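Local coordinates for putative lipase (Bacteroides thetaiotaomicron VPI-5482, PDB 3BZW), which probably acts as an SGNH (GDSL-like) hydrolase that cleaves ester bonds in lipids, perhaps in lysophospholipids, at residues A[20-25]-A[55-60]; A[47-52]-A[249-254]; A[68-73]-A[144-149]. All coordinates share one frame; numbering follows the deposited sequence.

Overall arrangement
Contacts 1 and 2 share helix 49-57 and touch each other on one side of the chain's centre, their own centres about 13 Å apart. Contact 2 packs the start of this helix on helix 245-258, and contact 1 fastens its end to the loop leading into strand 28-33. A salt bridge from Lys47 NZ to Glu55 OE1 (2.8 Å) and the indole of Trp56, which lies against Ala252 and Glu249, join the two. Contact 3 stands apart, about 24 Å from contact 2 and about 29 Å from contact 1, centre to centre. It begins at Gly68, whose N holds an acetate in what is probably the oxyanion hole of the active site.

Contact 1: A[20-25]-A[55-60]; sequences IQHPWQ and EWLGIT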
loop_
_atom_site.group_PDB
_atom_site.type_symbol
_atom_site.label_atom_id
_atom_site.label_comp_id
_atom_site.label_asym_id
_atom_site.label_seq_id
_atom_site.Cartn_x
_atom_site.Cartn_y
_atom_site.Cartn_z
ATOM N N ILE A 20 32.795 26.221 -20.102
ATOM C CA ILE A 20 32.879 26.056 -18.657
ATOM C C ILE A 20 34.098 25.223 -18.284
ATOM O O ILE A 20 34.392 24.213 -18.921
ATOM C CB ILE A 20 31.624 25.357 -18.099
ATOM C CG1 ILE A 20 31.432 24.009 -18.795
ATOM C CG2 ILE A 20 30.405 26.245 -18.286
ATOM C CD1 ILE A 20 30.287 23.188 -18.242
ATOM N N GLN A 21 34.810 25.655 -17.252
ATOM C CA GLN A 21 35.989 24.938 -16.791
ATOM C C GLN A 21 35.617 24.117 -15.565
ATOM O O GLN A 21 34.810 24.555 -14.742
ATOM C CB GLN A 21 37.104 25.923 -16.434
ATOM C CG GLN A 21 37.582 26.771 -17.601
ATOM C CD GLN A 21 38.748 27.667 -17.226
ATOM O OE1 GLN A 21 38.627 28.539 -16.363
ATOM N NE2 GLN A 21 39.890 27.451 -17.874
ATOM N N HIS A 22 36.195 22.928 -15.436
ATOM C CA HIS A 22 35.888 22.085 -14.290
ATOM C C HIS A 22 36.263 22.829 -13.009
ATOM O O HIS A 22 37.408 23.241 -12.836
ATOM C CB HIS A 22 36.649 20.760 -14.368
ATOM C CG HIS A 22 36.179 19.752 -13.368
ATOM N ND1 HIS A 22 35.673 18.522 -13.732
ATOM C CD2 HIS A 22 36.078 19.817 -12.020
ATOM C CE1 HIS A 22 35.277 17.876 -12.650
ATOM N NE2 HIS A 22 35.511 18.640 -11.598
ATOM N N PRO A 23 35.295 23.009 -12.093
ATOM C CA PRO A 23 35.506 23.709 -10.819
ATOM C C PRO A 23 36.562 23.137 -9.874
ATOM O O PRO A 23 36.990 23.816 -8.938
ATOM C CB PRO A 23 34.109 23.721 -10.192
ATOM C CG PRO A 23 33.456 22.501 -10.777
ATOM C CD PRO A 23 33.900 22.552 -12.215
ATOM N N TRP A 24 36.983 21.895 -10.107
ATOM C CA TRP A 24 37.987 21.270 -9.249
ATOM C C TRP A 24 39.378 21.307 -9.884
ATOM O O TRP A 24 40.366 20.915 -9.266
ATOM C CB TRP A 24 37.584 19.821 -8.926
ATOM C CG TRP A 24 36.338 19.735 -8.080
ATOM C CD1 TRP A 24 35.090 20.167 -8.417
ATOM C CD2 TRP A 24 36.243 19.249 -6.733
ATOM N NE1 TRP A 24 34.222 19.989 -7.364
ATOM C CE2 TRP A 24 34.904 19.427 -6.319
ATOM C CE3 TRP A 24 37.159 18.683 -5.836
ATOM C CZ2 TRP A 24 34.458 19.061 -5.043
ATOM C CZ3 TRP A 24 36.713 18.318 -4.564
ATOM C CH2 TRP A 24 35.376 18.511 -4.183
ATOM N N GLN A 25 39.445 21.793 -11.117
ATOM C CA GLN A 25 40.703 21.891 -11.847
ATOM C C GLN A 25 41.763 22.659 -11.061
ATOM O O GLN A 25 41.521 23.783 -10.630
ATOM C CB GLN A 25 40.465 22.587 -13.191
ATOM C CG GLN A 25 41.729 22.946 -13.959
ATOM C CD GLN A 25 42.445 21.734 -14.508
ATOM O OE1 GLN A 25 41.877 20.966 -15.285
ATOM N NE2 GLN A 25 43.702 21.557 -14.113
ATOM N N GLU A 55 46.312 13.534 -12.135
ATOM C CA GLU A 55 46.714 13.475 -13.535
ATOM C C GLU A 55 45.762 14.190 -14.495
ATOM O O GLU A 55 46.195 14.974 -15.341
ATOM C CB GLU A 55 46.837 12.003 -13.939
ATOM C CG GLU A 55 47.031 11.723 -15.419
ATOM C CD GLU A 55 46.918 10.234 -15.721
ATOM O OE1 GLU A 55 47.467 9.432 -14.936
ATOM O OE2 GLU A 55 46.288 9.866 -16.736
ATOM N N TRP A 56 44.468 13.921 -14.350
ATOM C CA TRP A 56 43.457 14.495 -15.233
ATOM C C TRP A 56 43.045 15.935 -14.961
ATOM O O TRP A 56 42.770 16.690 -15.893
ATOM C CB TRP A 56 42.184 13.640 -15.212
ATOM C CG TRP A 56 42.374 12.184 -15.509
ATOM C CD1 TRP A 56 43.304 11.623 -16.341
ATOM C CD2 TRP A 56 41.539 11.111 -15.060
ATOM N NE1 TRP A 56 43.091 10.266 -16.446
ATOM C CE2 TRP A 56 42.014 9.925 -15.670
ATOM C CE3 TRP A 56 40.429 11.035 -14.207
ATOM C CZ2 TRP A 56 41.416 8.679 -15.453
ATOM C CZ3 TRP A 56 39.833 9.792 -13.992
ATOM C CH2 TRP A 56 40.331 8.632 -14.614
ATOM N N LEU A 57 42.987 16.313 -13.688
ATOM C CA LEU A 57 42.558 17.659 -13.326
ATOM C C LEU A 57 43.598 18.503 -12.603
ATOM O O LEU A 57 43.312 19.632 -12.205
ATOM C CB LEU A 57 41.283 17.575 -12.478
ATOM C CG LEU A 57 40.084 16.933 -13.180
ATOM C CD1 LEU A 57 38.918 16.787 -12.211
ATOM C CD2 LEU A 57 39.682 17.790 -14.367
ATOM N N GLY A 58 44.799 17.961 -12.437
ATOM C CA GLY A 58 45.849 18.700 -11.757
ATOM C C GLY A 58 45.521 18.965 -10.300
ATOM O O GLY A 58 45.908 19.997 -9.741
ATOM N N ILE A 59 44.811 18.029 -9.680
ATOM C CA ILE A 59 44.415 18.160 -8.281
ATOM C C ILE A 59 45.475 17.602 -7.333
ATOM O O ILE A 59 45.827 16.427 -7.410
ATOM C CB ILE A 59 43.074 17.429 -8.028
ATOM C CG1 ILE A 59 41.968 18.098 -8.848
ATOM C CG2 ILE A 59 42.733 17.440 -6.544
ATOM C CD1 ILE A 59 40.624 17.393 -8.759
ATOM N N THR A 60 45.987 18.452 -6.443
ATOM C CA THR A 60 46.996 18.031 -5.475
ATOM C C THR A 60 46.296 17.253 -4.367
ATOM O O THR A 60 45.395 17.767 -3.708
ATOM C CB THR A 60 47.727 19.240 -4.861
ATOM O OG1 THR A 60 48.452 19.930 -5.887
ATOM C CG2 THR A 60 48.700 18.783 -3.779
#
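Leu57 presses its CD1 methyl onto the middle of the His22 imidazole, 3.9 Å from the ring centroid and only 10° off the ring normal, a CH-pi contact with the two side chains crossing at about a right angle. Its other methyl, CD2, faces the side-chain amide of Gln25. That amide doubles back: CG is anti to the backbone N (chi1 171°), and the bend at chi2 (70°) swings the end toward helix 49-57, where NE2 comes to 2.7 Å from Leu57 O. The angle is too poor for a hydrogen bond despite the short distance. Leu57 O also receives a CA-H...O contact, with Gln25 CA 3.5 Å away. Two residues after Leu57, Ile59 brings CG1 to 3.3 Å from Trp24 O, while its CD1 packs 3.9 Å from Trp24 CB. Segment 20-25 leads into the first strand, 28-33, of a beta-alpha-beta unit of the SGNH hydrolase fold; segment 55-60 is the junction between the helix of that unit and its second strand, 60-63, the parallel neighbour of the first. The sharp exit from the helix comes at Gly58, which has positive phi. The opposing loop is shaped by a type I turn from His22 to Gln25, closed by Gln25 N to His22 O (3.0 Å). A backbone bond between Leu57 and Gly26 ties loop to helix just beyond that turn. Further out, Met256 of helix 245-258 touches both His22 and Leu57, and Trp24, buried against Val29 and Leu93 of the parallel sheet, gives its NE1 proton to Leu262 O. Pro23 meets Tyr257 of the second subunit, and Ile20 packs on Ile20 of the third subunit.

Contact 2: A[47-52]-A[249-254]; sequences KKYWDF and ERMART
Helix 49-57, the first helix after the opening strand of the SGNH fold, packs against helix 245-258, with Tyr49 and Phe52 facing Ala252 and its neighbours. The small alanine permits a close approach, 4.6 Å between Tyr49 CA and Ala252 CA. Ala252 CB sits among Tyr49 O, Tyr49 CB and Phe52 CB, the last 3.6 Å from it. Phe52 turns a ring face to Glu249: Glu249 CB lies 3.9 Å from the ring centroid, 22° off its normal, and the extended chain carries the carboxylate over the same ring, with Glu249 CD 3.6 Å from Phe52 CE1 and the two planes 25° apart. Lys47 CD, from the residue just before N-cap Lys48, covers the opposite face, so the ring is sandwiched between the side chains of Glu249 and Lys47. Separately, the selenomethionine methyl CE of Met251 meets Tyr49 CD2 obliquely at 3.7 Å. Tyr49 CG sits between its backbone N and carbonyl carbon (chi1 68°), which sends the ring away from Phe52 and lets its OH bond to Thr37. With Phe52 replaced by an alanine, a gap would probably open between Glu249 and Lys47, and the Glu249 chain would be likely to lose the face that holds it. Gln248 OE1 takes the N-H of Tyr49, a polar link to the residue just before 249-254. No hydrogen bond joins the segments: apolar and CH-pi contacts hold them, and the Glu249 carboxylate is probably disfavoured somewhat by the electron-rich ring face, the positive Lys47 NZ, 6.7 Å from Glu249 OE2, perhaps offsetting this.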
loop_
_atom_site.group_PDB
_atom_site.type_symbol
_atom_site.label_atom_id
_atom_site.label_comp_id
_atom_site.label_asym_id
_atom_site.label_seq_id
_atom_site.Cartn_x
_atom_site.Cartn_y
_atom_site.Cartn_z
ATOM N N LYS A 47 46.759 1.813 -8.576
ATOM C CA LYS A 47 46.849 3.257 -8.760
ATOM C C LYS A 47 45.498 3.745 -8.244
ATOM O O LYS A 47 44.450 3.337 -8.755
ATOM C CB LYS A 47 47.021 3.601 -10.241
ATOM C CG LYS A 47 47.195 5.087 -10.525
ATOM C CD LYS A 47 47.537 5.320 -11.989
ATOM C CE LYS A 47 47.735 6.797 -12.286
ATOM N NZ LYS A 47 48.057 7.023 -13.723
ATOM N N LYS A 48 45.523 4.600 -7.225
ATOM C CA LYS A 48 44.292 5.095 -6.610
ATOM C C LYS A 48 43.564 6.226 -7.338
ATOM O O LYS A 48 44.162 6.981 -8.110
ATOM C CB LYS A 48 44.566 5.492 -5.154
ATOM C CG LYS A 48 44.814 4.295 -4.221
ATOM C CD LYS A 48 46.166 3.615 -4.476
ATOM C CE LYS A 48 46.339 2.368 -3.613
ATOM N NZ LYS A 48 47.691 1.741 -3.779
ATOM N N TYR A 49 42.264 6.336 -7.071
ATOM C CA TYR A 49 41.430 7.339 -7.720
ATOM C C TYR A 49 41.959 8.769 -7.626
ATOM O O TYR A 49 41.860 9.527 -8.591
ATOM C CB TYR A 49 39.993 7.252 -7.181
ATOM C CG TYR A 49 39.812 7.666 -5.737
ATOM C CD1 TYR A 49 39.502 8.984 -5.406
ATOM C CD2 TYR A 49 39.928 6.737 -4.703
ATOM C CE1 TYR A 49 39.305 9.370 -4.079
ATOM C CE2 TYR A 49 39.736 7.112 -3.370
ATOM C CZ TYR A 49 39.425 8.428 -3.068
ATOM O OH TYR A 49 39.219 8.805 -1.760
ATOM N N TRP A 50 42.527 9.145 -6.485
ATOM C CA TRP A 50 43.050 10.500 -6.347
ATOM C C TRP A 50 44.297 10.722 -7.200
ATOM O O TRP A 50 44.656 11.859 -7.512
ATOM C CB TRP A 50 43.348 10.827 -4.878
ATOM C CG TRP A 50 43.976 9.715 -4.099
ATOM C CD1 TRP A 50 43.344 8.847 -3.252
ATOM C CD2 TRP A 50 45.354 9.338 -4.102
ATOM N NE1 TRP A 50 44.244 7.953 -2.727
ATOM C CE2 TRP A 50 45.487 8.231 -3.233
ATOM C CE3 TRP A 50 46.494 9.827 -4.755
ATOM C CZ2 TRP A 50 46.713 7.603 -3.000
ATOM C CZ3 TRP A 50 47.718 9.200 -4.522
ATOM C CH2 TRP A 50 47.814 8.099 -3.650
ATOM N N ASP A 51 44.952 9.630 -7.583
ATOM C CA ASP A 51 46.147 9.715 -8.414
ATOM C C ASP A 51 45.713 10.033 -9.849
ATOM O O ASP A 51 46.388 10.765 -10.573
ATOM C CB ASP A 51 46.904 8.387 -8.380
ATOM C CG ASP A 51 48.404 8.570 -8.461
ATOM O OD1 ASP A 51 48.859 9.398 -9.275
ATOM O OD2 ASP A 51 49.128 7.881 -7.714
ATOM N N PHE A 52 44.576 9.474 -10.254
ATOM C CA PHE A 52 44.044 9.726 -11.587
ATOM C C PHE A 52 43.534 11.160 -11.670
ATOM O O PHE A 52 43.695 11.827 -12.693
ATOM C CB PHE A 52 42.904 8.757 -11.900
ATOM C CG PHE A 52 43.367 7.381 -12.273
ATOM C CD1 PHE A 52 43.952 7.145 -13.516
ATOM C CD2 PHE A 52 43.214 6.319 -11.388
ATOM C CE1 PHE A 52 44.381 5.865 -13.878
ATOM C CE2 PHE A 52 43.638 5.031 -11.735
ATOM C CZ PHE A 52 44.221 4.805 -12.984
ATOM N N GLU A 249 40.135 3.553 -11.550
ATOM C CA GLU A 249 40.024 4.474 -12.670
ATOM C C GLU A 249 38.558 4.751 -13.010
ATOM O O GLU A 249 38.199 5.879 -13.348
ATOM C CB GLU A 249 40.782 3.927 -13.890
ATOM C CG GLU A 249 40.672 4.811 -15.127
ATOM C CD GLU A 249 41.835 4.640 -16.098
ATOM O OE1 GLU A 249 42.369 3.517 -16.213
ATOM O OE2 GLU A 249 42.207 5.636 -16.759
ATOM N N ARG A 250 37.706 3.733 -12.920
ATOM C CA ARG A 250 36.289 3.943 -13.199
ATOM C C ARG A 250 35.735 4.850 -12.097
ATOM O O ARG A 250 34.926 5.743 -12.356
ATOM C CB ARG A 250 35.538 2.604 -13.238
ATOM C CG ARG A 250 34.025 2.756 -13.387
ATOM C CD ARG A 250 33.368 1.541 -14.028
ATOM N NE ARG A 250 31.919 1.724 -14.129
ATOM C CZ ARG A 250 31.124 1.033 -14.940
ATOM N NH1 ARG A 250 31.627 0.096 -15.739
ATOM N NH2 ARG A 250 29.821 1.286 -14.955
HETATM N N MSE A 251 36.195 4.628 -10.870
HETATM C CA MSE A 251 35.777 5.445 -9.729
HETATM C C MSE A 251 36.174 6.903 -9.951
HETATM O O MSE A 251 35.363 7.817 -9.786
HETATM C CB MSE A 251 36.446 4.942 -8.446
HETATM C CG MSE A 251 35.844 3.669 -7.874
HETATM SE SE MSE A 251 37.036 2.813 -6.597
HETATM C CE MSE A 251 37.297 4.304 -5.401
ATOM N N ALA A 252 37.433 7.110 -10.326
ATOM C CA ALA A 252 37.959 8.453 -10.563
ATOM C C ALA A 252 37.227 9.159 -11.695
ATOM O O ALA A 252 36.872 10.337 -11.584
ATOM C CB ALA A 252 39.458 8.381 -10.869
ATOM N N ARG A 253 36.989 8.442 -12.788
ATOM C CA ARG A 253 36.298 9.041 -13.921
ATOM C C ARG A 253 34.864 9.400 -13.529
ATOM O O ARG A 253 34.315 10.411 -13.978
ATOM C CB ARG A 253 36.291 8.078 -15.109
ATOM C CG ARG A 253 36.152 8.785 -16.438
ATOM C CD ARG A 253 37.434 9.514 -16.796
ATOM N NE ARG A 253 37.188 10.560 -17.780
ATOM C CZ ARG A 253 38.137 11.324 -18.310
ATOM N NH1 ARG A 253 39.407 11.154 -17.955
ATOM N NH2 ARG A 253 37.815 12.267 -19.188
ATOM N N THR A 254 34.259 8.565 -12.691
ATOM C CA THR A 254 32.896 8.812 -12.228
ATOM C C THR A 254 32.921 10.079 -11.386
ATOM O O THR A 254 32.124 10.995 -11.579
ATOM C CB THR A 254 32.387 7.642 -11.357
ATOM O OG1 THR A 254 32.287 6.461 -12.160
ATOM C CG2 THR A 254 31.020 7.961 -10.759
#

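Contact 3: A[68-73]-A[144-149]; sequences GRQWDD and RGRINI. With SO4 (sulfate ion), chain L; ACT (acetate ion), chain G.
Ile147 CG1 lies over one face of the Trp71 indole, 4.1 Å from the centroid of its six-membered ring and 15° off the normal. Asp72 covers one face of the Arg146 guanidinium with its CB, and its carboxylate stacks there too, the planes 9° apart. Asp72 OD1 is 3.7 Å from Arg146 NH1, a long salt bridge of charges alone, since no N-H points at it. The edge is used differently: Arg146 NH1 gives Gln70 OE1 a nearly straight bond in the guanidinium plane (2.7 Å, 171°), and a water accepts from Arg146 NH2 while donating to the same Gln70 OE1. The arginine chain runs extended from CG to NE, which lays its head alongside Asp72 and within reach of Gln70. Gln140 O takes its NE, and Asp100 adds a salt bridge to NH1 while also accepting the Trp71 N-H. Another water donates to both Trp71 O (2.8 Å) and Arg146 O (2.7 Å). Two ions, probably from the crystallisation liquor, bind at the outer ends: a sulfate gripped by Arg144 NH1 and NH2 and by Thr130 of the fourth subunit, and an acetate whose OXT is 2.7 Å from Gly68 N and which also bonds to Ser35 N, Asn99 ND2 and His242 NE2, consistent with the oxyanion hole and catalytic site of SGNH hydrolases. The loop 68-73, between strand 60-63 and helix 74-85, lies against helix 143-157, with helix 98-102 beside Gln70 and helix 195-210 packing on Trp71 through Ile202 and on Ile147 through Ala201 and Ala205.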
loop_
_atom_site.group_PDB
_atom_site.type_symbol
_atom_site.label_atom_id
_atom_site.label_comp_id
_atom_site.label_asym_id
_atom_site.label_seq_id
_atom_site.Cartn_x
_atom_site.Cartn_y
_atom_site.Cartn_z
ATOM N N GLY A 68 41.651 -0.189 7.022
ATOM C CA GLY A 68 40.879 -0.600 8.182
ATOM C C GLY A 68 40.198 0.457 9.036
ATOM O O GLY A 68 39.478 0.107 9.973
ATOM N N ARG A 69 40.395 1.736 8.736
ATOM C CA ARG A 69 39.768 2.774 9.547
ATOM C C ARG A 69 38.261 2.877 9.339
ATOM O O ARG A 69 37.732 2.520 8.281
ATOM C CB ARG A 69 40.441 4.130 9.294
ATOM C CG ARG A 69 41.906 4.154 9.731
ATOM C CD ARG A 69 42.030 3.817 11.217
ATOM N NE ARG A 69 43.399 3.484 11.613
ATOM C CZ ARG A 69 44.363 4.374 11.835
ATOM N NH1 ARG A 69 44.120 5.673 11.708
ATOM N NH2 ARG A 69 45.574 3.963 12.191
ATOM N N GLN A 70 37.582 3.363 10.372
ATOM C CA GLN A 70 36.130 3.512 10.367
ATOM C C GLN A 70 35.741 4.976 10.551
ATOM O O GLN A 70 36.606 5.839 10.700
ATOM C CB GLN A 70 35.541 2.660 11.491
ATOM C CG GLN A 70 35.832 1.170 11.334
ATOM C CD GLN A 70 35.712 0.410 12.640
ATOM O OE1 GLN A 70 34.791 0.636 13.418
ATOM N NE2 GLN A 70 36.645 -0.505 12.880
ATOM N N TRP A 71 34.441 5.259 10.547
ATOM C CA TRP A 71 33.985 6.634 10.704
ATOM C C TRP A 71 34.432 7.301 12.000
ATOM O O TRP A 71 34.374 8.527 12.113
ATOM C CB TRP A 71 32.454 6.726 10.580
ATOM C CG TRP A 71 32.012 7.297 9.260
ATOM C CD1 TRP A 71 31.773 6.610 8.101
ATOM C CD2 TRP A 71 31.816 8.683 8.953
ATOM N NE1 TRP A 71 31.441 7.485 7.089
ATOM C CE2 TRP A 71 31.462 8.763 7.585
ATOM C CE3 TRP A 71 31.910 9.868 9.699
ATOM C CZ2 TRP A 71 31.200 9.981 6.949
ATOM C CZ3 TRP A 71 31.650 11.081 9.067
ATOM C CH2 TRP A 71 31.299 11.127 7.705
ATOM N N ASP A 72 34.892 6.518 12.974
ATOM C CA ASP A 72 35.338 7.112 14.235
ATOM C C ASP A 72 36.707 7.770 14.079
ATOM O O ASP A 72 37.156 8.506 14.960
ATOM C CB ASP A 72 35.382 6.056 15.354
ATOM C CG ASP A 72 36.375 4.938 15.079
ATOM O OD1 ASP A 72 36.647 4.643 13.896
ATOM O OD2 ASP A 72 36.869 4.334 16.055
ATOM N N ASP A 73 37.351 7.525 12.942
ATOM C CA ASP A 73 38.673 8.078 12.670
ATOM C C ASP A 73 38.622 9.349 11.817
ATOM O O ASP A 73 39.660 9.940 11.518
ATOM C CB ASP A 73 39.541 7.014 11.978
ATOM C CG ASP A 73 41.029 7.340 12.024
ATOM O OD1 ASP A 73 41.539 7.646 13.128
ATOM O OD2 ASP A 73 41.690 7.275 10.963
ATOM N N ARG A 144 25.700 6.240 13.506
ATOM C CA ARG A 144 25.073 7.552 13.382
ATOM C C ARG A 144 25.773 8.527 14.320
ATOM O O ARG A 144 25.949 9.704 13.994
ATOM C CB ARG A 144 23.580 7.460 13.708
ATOM C CG ARG A 144 22.752 6.872 12.568
ATOM C CD ARG A 144 21.352 6.493 13.017
ATOM N NE ARG A 144 20.497 6.148 11.882
ATOM C CZ ARG A 144 19.319 5.547 11.989
ATOM N NH1 ARG A 144 18.846 5.212 13.180
ATOM N NH2 ARG A 144 18.602 5.290 10.902
ATOM N N GLY A 145 26.181 8.026 15.482
ATOM C CA GLY A 145 26.880 8.866 16.440
ATOM C C GLY A 145 28.216 9.312 15.876
ATOM O O GLY A 145 28.625 10.459 16.049
ATOM N N ARG A 146 28.900 8.397 15.194
ATOM C CA ARG A 146 30.198 8.701 14.598
ATOM C C ARG A 146 30.064 9.716 13.470
ATOM O O ARG A 146 30.937 10.565 13.277
ATOM C CB ARG A 146 30.846 7.420 14.063
ATOM C CG ARG A 146 31.222 6.430 15.147
ATOM C CD ARG A 146 31.823 5.167 14.552
ATOM N NE ARG A 146 32.295 4.257 15.592
ATOM C CZ ARG A 146 33.045 3.186 15.358
ATOM N NH1 ARG A 146 33.406 2.891 14.116
ATOM N NH2 ARG A 146 33.435 2.414 16.364
ATOM N N ILE A 147 28.975 9.623 12.714
ATOM C CA ILE A 147 28.752 10.558 11.622
ATOM C C ILE A 147 28.471 11.944 12.207
ATOM O O ILE A 147 28.953 12.952 11.687
ATOM C CB ILE A 147 27.578 10.100 10.721
ATOM C CG1 ILE A 147 27.981 8.825 9.969
ATOM C CG2 ILE A 147 27.218 11.194 9.723
ATOM C CD1 ILE A 147 26.860 8.192 9.152
ATOM N N ASN A 148 27.703 11.993 13.293
ATOM C CA ASN A 148 27.398 13.269 13.934
ATOM C C ASN A 148 28.694 13.934 14.396
ATOM O O ASN A 148 28.915 15.121 14.152
ATOM C CB ASN A 148 26.475 13.076 15.145
ATOM C CG ASN A 148 25.044 12.758 14.749
ATOM O OD1 ASN A 148 24.608 13.057 13.636
ATOM N ND2 ASN A 148 24.297 12.169 15.676
ATOM N N ILE A 149 29.544 13.161 15.067
ATOM C CA ILE A 149 30.825 13.669 15.559
ATOM C C ILE A 149 31.731 14.073 14.390
ATOM O O ILE A 149 32.357 15.138 14.409
ATOM C CB ILE A 149 31.568 12.600 16.396
ATOM C CG1 ILE A 149 30.808 12.331 17.696
ATOM C CG2 ILE A 149 32.998 13.059 16.674
ATOM C CD1 ILE A 149 31.327 11.136 18.490
HETATM S S SO4 L . 15.355 4.173 11.943
HETATM O O1 SO4 L . 14.413 3.122 11.498
HETATM O O2 SO4 L . 15.976 4.792 10.755
HETATM O O3 SO4 L . 14.626 5.210 12.701
HETATM O O4 SO4 L . 16.398 3.577 12.799
HETATM C C ACT G . 39.471 -1.341 4.172
HETATM O O ACT G . 39.970 -2.450 4.106
HETATM O OXT ACT G . 39.947 -0.506 4.923
HETATM C CH3 ACT G . 38.280 -0.994 3.316
HETATM O O HOH W 1 34.554 -0.201 15.944
HETATM O O HOH W 2 33.532 10.382 14.002
#